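Local coordinates for UDP-N-acetylglucosamine--peptide N-acetylglucosaminyltransferase stabilizing protein GtfB (Streptococcus gordonii, PDB 5E9T), which forms a complex with the glycosyltransferase GtfA that attaches the first GlcNAc to the serine-rich repeat adhesin GspB, acting as its substrate-binding and stabilizing partner, at residues L376-E381 with H394-S399; D295-L300 with L355-G360; K286-L291 with S351-D356. All blocks are in the same frame, centred on the assembly; numbering follows the deposited sequence.

Contact 1 of 3, residues L376-E381 with H394-S399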
loop_
_atom_site.group_PDB
_atom_site.type_symbol
_atom_site.label_atom_id
_atom_site.label_comp_id
_atom_site.label_asym_id
_atom_site.label_seq_id
_atom_site.Cartn_x
_atom_site.Cartn_y
_atom_site.Cartn_z
ATOM N N LEU B 376 25.373 -19.490 43.712
ATOM C CA LEU B 376 26.675 -19.057 43.222
ATOM C C LEU B 376 26.692 -19.127 41.704
ATOM O O LEU B 376 26.504 -20.201 41.120
ATOM C CB LEU B 376 27.816 -19.897 43.782
ATOM C CG LEU B 376 29.070 -19.521 42.991
ATOM C CD1 LEU B 376 29.532 -18.082 43.294
ATOM C CD2 LEU B 376 30.201 -20.508 43.219
ATOM N N ILE B 377 26.955 -17.993 41.072
ATOM C CA ILE B 377 26.934 -17.868 39.622
ATOM C C ILE B 377 28.351 -17.958 39.071
ATOM O O ILE B 377 29.272 -17.318 39.598
ATOM C CB ILE B 377 26.278 -16.536 39.218
ATOM C CG1 ILE B 377 25.015 -16.298 40.050
ATOM C CG2 ILE B 377 25.989 -16.524 37.723
ATOM C CD1 ILE B 377 24.513 -14.885 39.972
ATOM N N LEU B 378 28.525 -18.745 38.000
ATOM C CA LEU B 378 29.751 -18.765 37.203
ATOM C C LEU B 378 29.389 -18.882 35.731
ATOM O O LEU B 378 28.342 -19.425 35.378
ATOM C CB LEU B 378 30.688 -19.941 37.519
ATOM C CG LEU B 378 30.806 -20.453 38.941
ATOM C CD1 LEU B 378 31.639 -21.741 39.055
ATOM C CD2 LEU B 378 31.397 -19.360 39.615
ATOM N N GLY B 379 30.303 -18.439 34.874
ATOM C CA GLY B 379 30.154 -18.640 33.442
ATOM C C GLY B 379 31.449 -18.299 32.741
ATOM O O GLY B 379 32.481 -18.067 33.377
ATOM N N PHE B 380 31.375 -18.274 31.412
ATOM C CA PHE B 380 32.474 -17.902 30.536
ATOM C C PHE B 380 32.288 -16.451 30.113
ATOM O O PHE B 380 31.326 -15.807 30.511
ATOM C CB PHE B 380 32.519 -18.861 29.353
ATOM C CG PHE B 380 32.507 -20.300 29.770
ATOM C CD1 PHE B 380 31.598 -21.195 29.248
ATOM C CD2 PHE B 380 33.389 -20.749 30.720
ATOM C CE1 PHE B 380 31.596 -22.517 29.667
ATOM C CE2 PHE B 380 33.387 -22.058 31.138
ATOM C CZ PHE B 380 32.491 -22.940 30.611
ATOM N N GLU B 381 33.209 -15.919 29.299
ATOM C CA GLU B 381 33.139 -14.485 29.026
ATOM C C GLU B 381 31.894 -14.119 28.233
ATOM O O GLU B 381 31.374 -13.007 28.388
ATOM C CB GLU B 381 34.383 -13.975 28.301
ATOM C CG GLU B 381 34.306 -12.473 27.995
ATOM C CD GLU B 381 34.666 -11.600 29.191
ATOM O OE1 GLU B 381 35.679 -11.889 29.857
ATOM O OE2 GLU B 381 33.931 -10.632 29.475
ATOM N N HIS B 394 35.296 -15.897 39.428
ATOM C CA HIS B 394 34.315 -16.871 38.993
ATOM C C HIS B 394 34.141 -16.914 37.475
ATOM O O HIS B 394 33.825 -17.982 36.931
ATOM C CB HIS B 394 33.011 -16.565 39.740
ATOM C CG HIS B 394 33.099 -16.864 41.207
ATOM N ND1 HIS B 394 33.993 -16.238 42.049
ATOM C CD2 HIS B 394 32.454 -17.783 41.963
ATOM C CE1 HIS B 394 33.858 -16.732 43.269
ATOM N NE2 HIS B 394 32.931 -17.674 43.242
ATOM N N ILE B 395 34.377 -15.798 36.778
ATOM C CA ILE B 395 34.172 -15.754 35.334
ATOM C C ILE B 395 35.287 -16.514 34.623
ATOM O O ILE B 395 36.410 -16.646 35.126
ATOM C CB ILE B 395 34.094 -14.301 34.831
ATOM C CG1 ILE B 395 33.630 -14.260 33.372
ATOM C CG2 ILE B 395 35.447 -13.623 34.928
ATOM C CD1 ILE B 395 32.833 -13.036 33.013
ATOM N N PHE B 396 34.980 -17.005 33.427
ATOM C CA PHE B 396 35.921 -17.777 32.634
ATOM C C PHE B 396 36.035 -17.174 31.248
ATOM O O PHE B 396 35.237 -16.323 30.851
ATOM C CB PHE B 396 35.477 -19.226 32.509
ATOM C CG PHE B 396 35.285 -19.894 33.808
ATOM C CD1 PHE B 396 36.197 -19.719 34.827
ATOM C CD2 PHE B 396 34.139 -20.617 34.049
ATOM C CE1 PHE B 396 36.001 -20.313 36.047
ATOM C CE2 PHE B 396 33.928 -21.184 35.259
ATOM C CZ PHE B 396 34.860 -21.042 36.264
ATOM N N ASP B 397 37.049 -17.617 30.515
ATOM C CA ASP B 397 37.134 -17.286 29.103
ATOM C C ASP B 397 36.112 -18.101 28.319
ATOM O O ASP B 397 35.467 -19.004 28.853
ATOM C CB ASP B 397 38.531 -17.563 28.569
ATOM C CG ASP B 397 39.533 -16.573 29.045
ATOM O OD1 ASP B 397 39.136 -15.533 29.600
ATOM O OD2 ASP B 397 40.729 -16.856 28.857
ATOM N N SER B 398 36.043 -17.860 27.013
ATOM C CA SER B 398 34.985 -18.511 26.249
ATOM C C SER B 398 35.561 -19.873 25.931
ATOM O O SER B 398 36.200 -20.088 24.906
ATOM C CB SER B 398 34.660 -17.749 24.966
ATOM O OG SER B 398 33.849 -16.616 25.213
ATOM N N SER B 399 35.264 -20.812 26.817
ATOM C CA SER B 399 35.838 -22.145 26.777
ATOM C C SER B 399 37.341 -22.143 26.485
ATOM O O SER B 399 37.870 -23.148 25.996
ATOM C CB SER B 399 35.101 -23.024 25.771
ATOM O OG SER B 399 35.927 -24.081 25.311
#
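At the margin of the second Rossmann-like domain, consistent with a GT-B-type fold, the strand carrying L376, L378 and G379 is flanked by the loop segment H394-S399. The backbone link is slight: F396 N reaches G379 O at 2.7 Å, but the angle at the hydrogen is only 123° and the bond is weak. CA-H...O contacts lie beside it, one from I395 CA to the same oxygen and one from F380 CA to F396 O at 3.2 Å. G379 takes part through this carbonyl, and H394-S399 runs beside the end of strand 376-379 as a loop, without regular pairing. Apolar side chains carry more of the contact. With CG opposite the carbonyl carbon (chi1 -57°), the F396 ring swings back so that CE2 lies 4.1 Å from L378 CB, while A405 and L408 of helix 405-409 pack on it. The F380 and F396 rings meet rim to rim, centroids 5.6 Å apart and planes at 44°, and S399 N sits over one face of F380. Further along, the L376 methyls meet H394 at about a right angle, CD2 in plane at the ring edge, with helix 415-428 packing on both residues.

Contact 2 of 3, residues D295-L300 with L355-G360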
loop_
_atom_site.group_PDB
_atom_site.type_symbol
_atom_site.label_atom_id
_atom_site.label_comp_id
_atom_site.label_asym_id
_atom_site.label_seq_id
_atom_site.Cartn_x
_atom_site.Cartn_y
_atom_site.Cartn_z
ATOM N N ASP B 295 19.563 -23.434 22.060
ATOM C CA ASP B 295 20.850 -24.030 22.246
ATOM C C ASP B 295 21.870 -23.491 21.204
ATOM O O ASP B 295 21.495 -22.791 20.275
ATOM C CB ASP B 295 20.656 -25.562 22.193
ATOM C CG ASP B 295 19.836 -26.006 21.015
ATOM O OD1 ASP B 295 18.591 -26.000 21.109
ATOM O OD2 ASP B 295 20.443 -26.379 19.995
ATOM N N GLN B 296 23.150 -23.818 21.383
ATOM C CA GLN B 296 23.493 -24.595 22.559
ATOM C C GLN B 296 24.358 -23.924 23.591
ATOM O O GLN B 296 25.273 -23.138 23.313
ATOM C CB GLN B 296 24.111 -25.924 22.144
ATOM C CG GLN B 296 23.902 -26.995 23.210
ATOM C CD GLN B 296 25.115 -27.784 23.459
ATOM O OE1 GLN B 296 26.239 -27.329 23.237
ATOM N NE2 GLN B 296 24.930 -28.981 23.963
ATOM N N ILE B 297 24.008 -24.293 24.819
ATOM C CA ILE B 297 24.725 -23.945 26.029
ATOM C C ILE B 297 26.183 -24.269 25.762
ATOM O O ILE B 297 26.518 -25.409 25.418
ATOM C CB ILE B 297 24.179 -24.765 27.213
ATOM C CG1 ILE B 297 22.715 -24.413 27.524
ATOM C CG2 ILE B 297 25.101 -24.665 28.381
ATOM C CD1 ILE B 297 21.703 -25.230 26.725
ATOM N N GLU B 298 27.064 -23.295 25.936
ATOM C CA GLU B 298 28.441 -23.503 25.522
ATOM C C GLU B 298 29.104 -24.445 26.516
ATOM O O GLU B 298 29.202 -24.134 27.707
ATOM C CB GLU B 298 29.179 -22.167 25.431
ATOM C CG GLU B 298 30.538 -22.223 24.747
ATOM C CD GLU B 298 31.539 -23.067 25.503
ATOM O OE1 GLU B 298 32.312 -23.794 24.849
ATOM O OE2 GLU B 298 31.535 -23.014 26.751
ATOM N N GLY B 299 29.564 -25.589 26.023
ATOM C CA GLY B 299 30.266 -26.552 26.852
ATOM C C GLY B 299 29.415 -27.274 27.871
ATOM O O GLY B 299 29.892 -27.560 28.978
ATOM N N LEU B 300 28.166 -27.581 27.534
ATOM C CA LEU B 300 27.359 -28.367 28.458
ATOM C C LEU B 300 27.835 -29.814 28.488
ATOM O O LEU B 300 28.128 -30.353 29.558
ATOM C CB LEU B 300 25.886 -28.268 28.081
ATOM C CG LEU B 300 24.869 -28.868 29.042
ATOM C CD1 LEU B 300 25.037 -28.401 30.494
ATOM C CD2 LEU B 300 23.527 -28.475 28.493
ATOM N N LEU B 355 25.000 -21.706 36.527
ATOM C CA LEU B 355 26.050 -21.560 35.533
ATOM C C LEU B 355 25.509 -20.680 34.415
ATOM O O LEU B 355 24.476 -21.006 33.822
ATOM C CB LEU B 355 26.477 -22.926 34.997
ATOM C CG LEU B 355 26.997 -23.960 35.991
ATOM C CD1 LEU B 355 26.653 -25.385 35.547
ATOM C CD2 LEU B 355 28.500 -23.798 36.195
ATOM N N ASP B 356 26.192 -19.579 34.098
ATOM C CA ASP B 356 25.683 -18.728 33.027
ATOM C C ASP B 356 26.449 -19.195 31.800
ATOM O O ASP B 356 27.501 -18.667 31.440
ATOM C CB ASP B 356 25.911 -17.256 33.348
ATOM C CG ASP B 356 24.995 -16.337 32.570
ATOM O OD1 ASP B 356 23.957 -16.821 32.070
ATOM O OD2 ASP B 356 25.304 -15.130 32.475
ATOM N N ILE B 357 25.874 -20.209 31.161
ATOM C CA ILE B 357 26.526 -20.950 30.089
ATOM C C ILE B 357 25.815 -20.834 28.751
ATOM O O ILE B 357 26.370 -21.274 27.732
ATOM C CB ILE B 357 26.664 -22.424 30.507
ATOM C CG1 ILE B 357 25.404 -22.799 31.287
ATOM C CG2 ILE B 357 27.865 -22.595 31.408
ATOM C CD1 ILE B 357 25.309 -24.238 31.692
ATOM N N ASN B 358 24.605 -20.285 28.724
ATOM C CA ASN B 358 23.727 -20.299 27.565
ATOM C C ASN B 358 24.126 -19.237 26.544
ATOM O O ASN B 358 24.910 -18.323 26.817
ATOM C CB ASN B 358 22.268 -20.128 27.982
ATOM C CG ASN B 358 22.084 -19.072 29.040
ATOM O OD1 ASN B 358 23.048 -18.474 29.510
ATOM N ND2 ASN B 358 20.836 -18.832 29.422
ATOM N N HIS B 359 23.582 -19.392 25.343
ATOM C CA HIS B 359 23.768 -18.470 24.237
ATOM C C HIS B 359 22.460 -17.747 23.943
ATOM O O HIS B 359 21.371 -18.215 24.291
ATOM C CB HIS B 359 24.251 -19.208 22.983
ATOM C CG HIS B 359 25.733 -19.400 22.930
ATOM N ND1 HIS B 359 26.329 -20.641 22.897
ATOM C CD2 HIS B 359 26.743 -18.499 22.905
ATOM C CE1 HIS B 359 27.641 -20.497 22.851
ATOM N NE2 HIS B 359 27.919 -19.206 22.857
ATOM N N GLY B 360 22.581 -16.575 23.325
ATOM C CA GLY B 360 21.405 -15.782 23.028
ATOM C C GLY B 360 21.031 -14.868 24.183
ATOM O O GLY B 360 21.866 -14.485 25.005
#
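The imidazole of H359 presents its edge to the backbone of Q296: ND1 donates to Q296 O at 2.7 Å, with an angle of 164° at the hydrogen. The acceptor lies close to the ring plane, whereas the donor is tilted 26° from the plane of the carbonyl. Near CE1 comes the aliphatic part of E298, whose CB is 3.4 Å from that ring carbon and approaches it obliquely. The carboxylate of E298 is turned almost perpendicular to the imidazole and heads away from it toward F380 and S399, so a long side chain serves here by its methylenes, with its charged end at a partly exposed site. Two residues on, on the other side of I297, E298 N donates to I357 O at 2.8 Å. These two bonds flank I297 and hold its backbone against N358, the CA atoms of I297 and N358 being 4.1 Å apart. Beside these bonds lies a small apolar cluster. I357 has CG1 between its backbone N and carbonyl carbon (chi1 37°), and this carries CD1 to the branch CG2 of I297, with L300 CD1 a little farther off at 4.3 Å. Both isoleucines are packed on more than one side, I357 also touching I290 and I297 touching I314. A type II turn from I297 to L300 then reverses the chain, with G299 in its third position, where positive phi is needed, and also as N-cap of helix 300-306. Two loops that leave the carboxyl ends of parallel strands thus meet as they do in a Rossmann-like domain, one of them turning directly into the next helix.

Contact 3 of 3, residues K286-L291 with S351-D356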
loop_
_atom_site.group_PDB
_atom_site.type_symbol
_atom_site.label_atom_id
_atom_site.label_comp_id
_atom_site.label_asym_id
_atom_site.label_seq_id
_atom_site.Cartn_x
_atom_site.Cartn_y
_atom_site.Cartn_z
ATOM N N LYS B 286 23.411 -30.130 45.287
ATOM C CA LYS B 286 23.953 -30.914 44.195
ATOM C C LYS B 286 23.484 -30.456 42.823
ATOM O O LYS B 286 23.825 -31.096 41.825
ATOM C CB LYS B 286 23.533 -32.375 44.397
ATOM C CG LYS B 286 23.316 -32.753 45.824
ATOM C CD LYS B 286 22.290 -33.863 45.998
ATOM C CE LYS B 286 20.911 -33.374 45.997
ATOM N NZ LYS B 286 19.916 -34.428 45.715
ATOM N N ASP B 287 22.712 -29.384 42.745
ATOM C CA ASP B 287 21.819 -29.182 41.616
ATOM C C ASP B 287 22.157 -27.923 40.826
ATOM O O ASP B 287 22.508 -26.884 41.396
ATOM C CB ASP B 287 20.375 -29.146 42.113
ATOM C CG ASP B 287 20.056 -30.309 43.047
ATOM O OD1 ASP B 287 20.226 -31.471 42.624
ATOM O OD2 ASP B 287 19.673 -30.072 44.213
ATOM N N ALA B 288 22.051 -28.039 39.506
ATOM C CA ALA B 288 22.280 -26.946 38.576
ATOM C C ALA B 288 20.950 -26.398 38.085
ATOM O O ALA B 288 19.957 -27.122 37.986
ATOM C CB ALA B 288 23.121 -27.393 37.376
ATOM N N LEU B 289 20.931 -25.095 37.819
ATOM C CA LEU B 289 19.784 -24.456 37.191
ATOM C C LEU B 289 20.285 -23.505 36.122
ATOM O O LEU B 289 21.021 -22.564 36.431
ATOM C CB LEU B 289 18.929 -23.704 38.207
ATOM C CG LEU B 289 17.845 -22.902 37.520
ATOM C CD1 LEU B 289 16.845 -23.839 36.852
ATOM C CD2 LEU B 289 17.163 -21.978 38.517
ATOM N N ILE B 290 19.896 -23.754 34.872
ATOM C CA ILE B 290 20.215 -22.869 33.759
ATOM C C ILE B 290 18.923 -22.493 33.054
ATOM O O ILE B 290 18.057 -23.346 32.827
ATOM C CB ILE B 290 21.190 -23.507 32.747
ATOM C CG1 ILE B 290 22.197 -24.423 33.446
ATOM C CG2 ILE B 290 21.886 -22.419 31.936
ATOM C CD1 ILE B 290 23.108 -23.727 34.426
ATOM N N LEU B 291 18.805 -21.223 32.689
ATOM C CA LEU B 291 17.679 -20.726 31.913
ATOM C C LEU B 291 18.195 -20.289 30.552
ATOM O O LEU B 291 18.989 -19.347 30.460
ATOM C CB LEU B 291 16.995 -19.566 32.625
ATOM C CG LEU B 291 16.299 -19.970 33.909
ATOM C CD1 LEU B 291 15.501 -18.791 34.421
ATOM C CD2 LEU B 291 15.428 -21.197 33.669
ATOM N N SER B 351 18.187 -25.561 43.444
ATOM C CA SER B 351 19.517 -25.445 42.861
ATOM C C SER B 351 20.285 -24.358 43.594
ATOM O O SER B 351 19.745 -23.276 43.844
ATOM C CB SER B 351 19.443 -25.117 41.370
ATOM O OG SER B 351 18.368 -25.786 40.753
ATOM N N ASP B 352 21.515 -24.669 43.999
ATOM C CA ASP B 352 22.384 -23.699 44.652
ATOM C C ASP B 352 23.481 -23.124 43.767
ATOM O O ASP B 352 24.303 -22.347 44.261
ATOM C CB ASP B 352 22.971 -24.309 45.920
ATOM C CG ASP B 352 21.950 -24.374 47.017
ATOM O OD1 ASP B 352 21.026 -23.530 46.991
ATOM O OD2 ASP B 352 22.054 -25.244 47.899
ATOM N N ILE B 353 23.544 -23.495 42.493
ATOM C CA ILE B 353 24.420 -22.812 41.555
ATOM C C ILE B 353 23.570 -22.301 40.403
ATOM O O ILE B 353 22.464 -22.786 40.151
ATOM C CB ILE B 353 25.556 -23.715 41.027
ATOM C CG1 ILE B 353 24.982 -24.934 40.304
ATOM C CG2 ILE B 353 26.490 -24.128 42.148
ATOM C CD1 ILE B 353 24.904 -24.755 38.806
ATOM N N TYR B 354 24.097 -21.300 39.704
ATOM C CA TYR B 354 23.611 -20.958 38.372
ATOM C C TYR B 354 24.829 -20.793 37.476
ATOM O O TYR B 354 25.578 -19.821 37.615
ATOM C CB TYR B 354 22.755 -19.687 38.383
ATOM C CG TYR B 354 22.126 -19.397 37.035
ATOM C CD1 TYR B 354 20.779 -19.620 36.810
ATOM C CD2 TYR B 354 22.882 -18.912 35.983
ATOM C CE1 TYR B 354 20.207 -19.368 35.568
ATOM C CE2 TYR B 354 22.322 -18.660 34.749
ATOM C CZ TYR B 354 20.987 -18.888 34.543
ATOM O OH TYR B 354 20.444 -18.628 33.305
ATOM N N LEU B 355 25.000 -21.706 36.527
ATOM C CA LEU B 355 26.050 -21.560 35.533
ATOM C C LEU B 355 25.509 -20.680 34.415
ATOM O O LEU B 355 24.476 -21.006 33.822
ATOM C CB LEU B 355 26.477 -22.926 34.997
ATOM C CG LEU B 355 26.997 -23.960 35.991
ATOM C CD1 LEU B 355 26.653 -25.385 35.547
ATOM C CD2 LEU B 355 28.500 -23.798 36.195
ATOM N N ASP B 356 26.192 -19.579 34.098
ATOM C CA ASP B 356 25.683 -18.728 33.027
ATOM C C ASP B 356 26.449 -19.195 31.800
ATOM O O ASP B 356 27.501 -18.667 31.440
ATOM C CB ASP B 356 25.911 -17.256 33.348
ATOM C CG ASP B 356 24.995 -16.337 32.570
ATOM O OD1 ASP B 356 23.957 -16.821 32.070
ATOM O OD2 ASP B 356 25.304 -15.130 32.475
#
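Y354 and L291 form the tight end of this contact between two strands that run the same way but diverge by 42°, their axes approaching to 5.3 Å. With CG of Y354 opposite its backbone N (chi1 -174°), the phenol ring reaches across to strand 287-291 and lies with one face against L289 O. Its hydroxyl accepts a hydrogen bond from L291 N at 3.1 Å, with an angle of 157° at the hydrogen. Tyrosine suits the place, since its flat ring packs along the backbone while its OH engages a buried amide. Next to it, I290 CD1 is wedged against L355 CB at 3.5 Å. Toward the other end the backbones are looser: L289 N stays 3.6 Å from I353 O, with no hydrogen bond between them, though I353 CD1 touches the small A288 CB at 3.5 Å. There S351 fills in beside L289 with its CB and OG, the hydroxyl being bonded to L347 O, while D287 contributes mainly its backbone and CB. The carboxylate of D352 turns to R280 and R285 in salt bridges, and the solvent side begins at the exposed K286. Helix 341-350 packs on the face bearing L289, L291 and Y354, and A366 of helix 366-372 meets L291 and Y354. Strand 287-291 is bonded on its far side to strand 311-315, and strand 353-356 to strand 376-379.

In the fold
From the N terminus, strand 287-291 opens contact 3, and the loop after it, 295-300, opens contact 2. The chain then runs through helix 300-306, strands 311-315 and 333-336 and helix 341-350 before strand 353-356 closes contact 3 and continues into 357-360 to close contact 2. These two long loops therefore overlap rather than nest, and they share L355 and D356. Contact 1 follows in series, a short loop closed by 394-399 on strand 376-379. Probable backbone hydrogen bonds between L376 and Y354 and between L378 and D356 join it to contacts 2 and 3, and E298 touches F380 and S399. Together they tie strands 287-291, 353-356 and 376-379 and the loops after them.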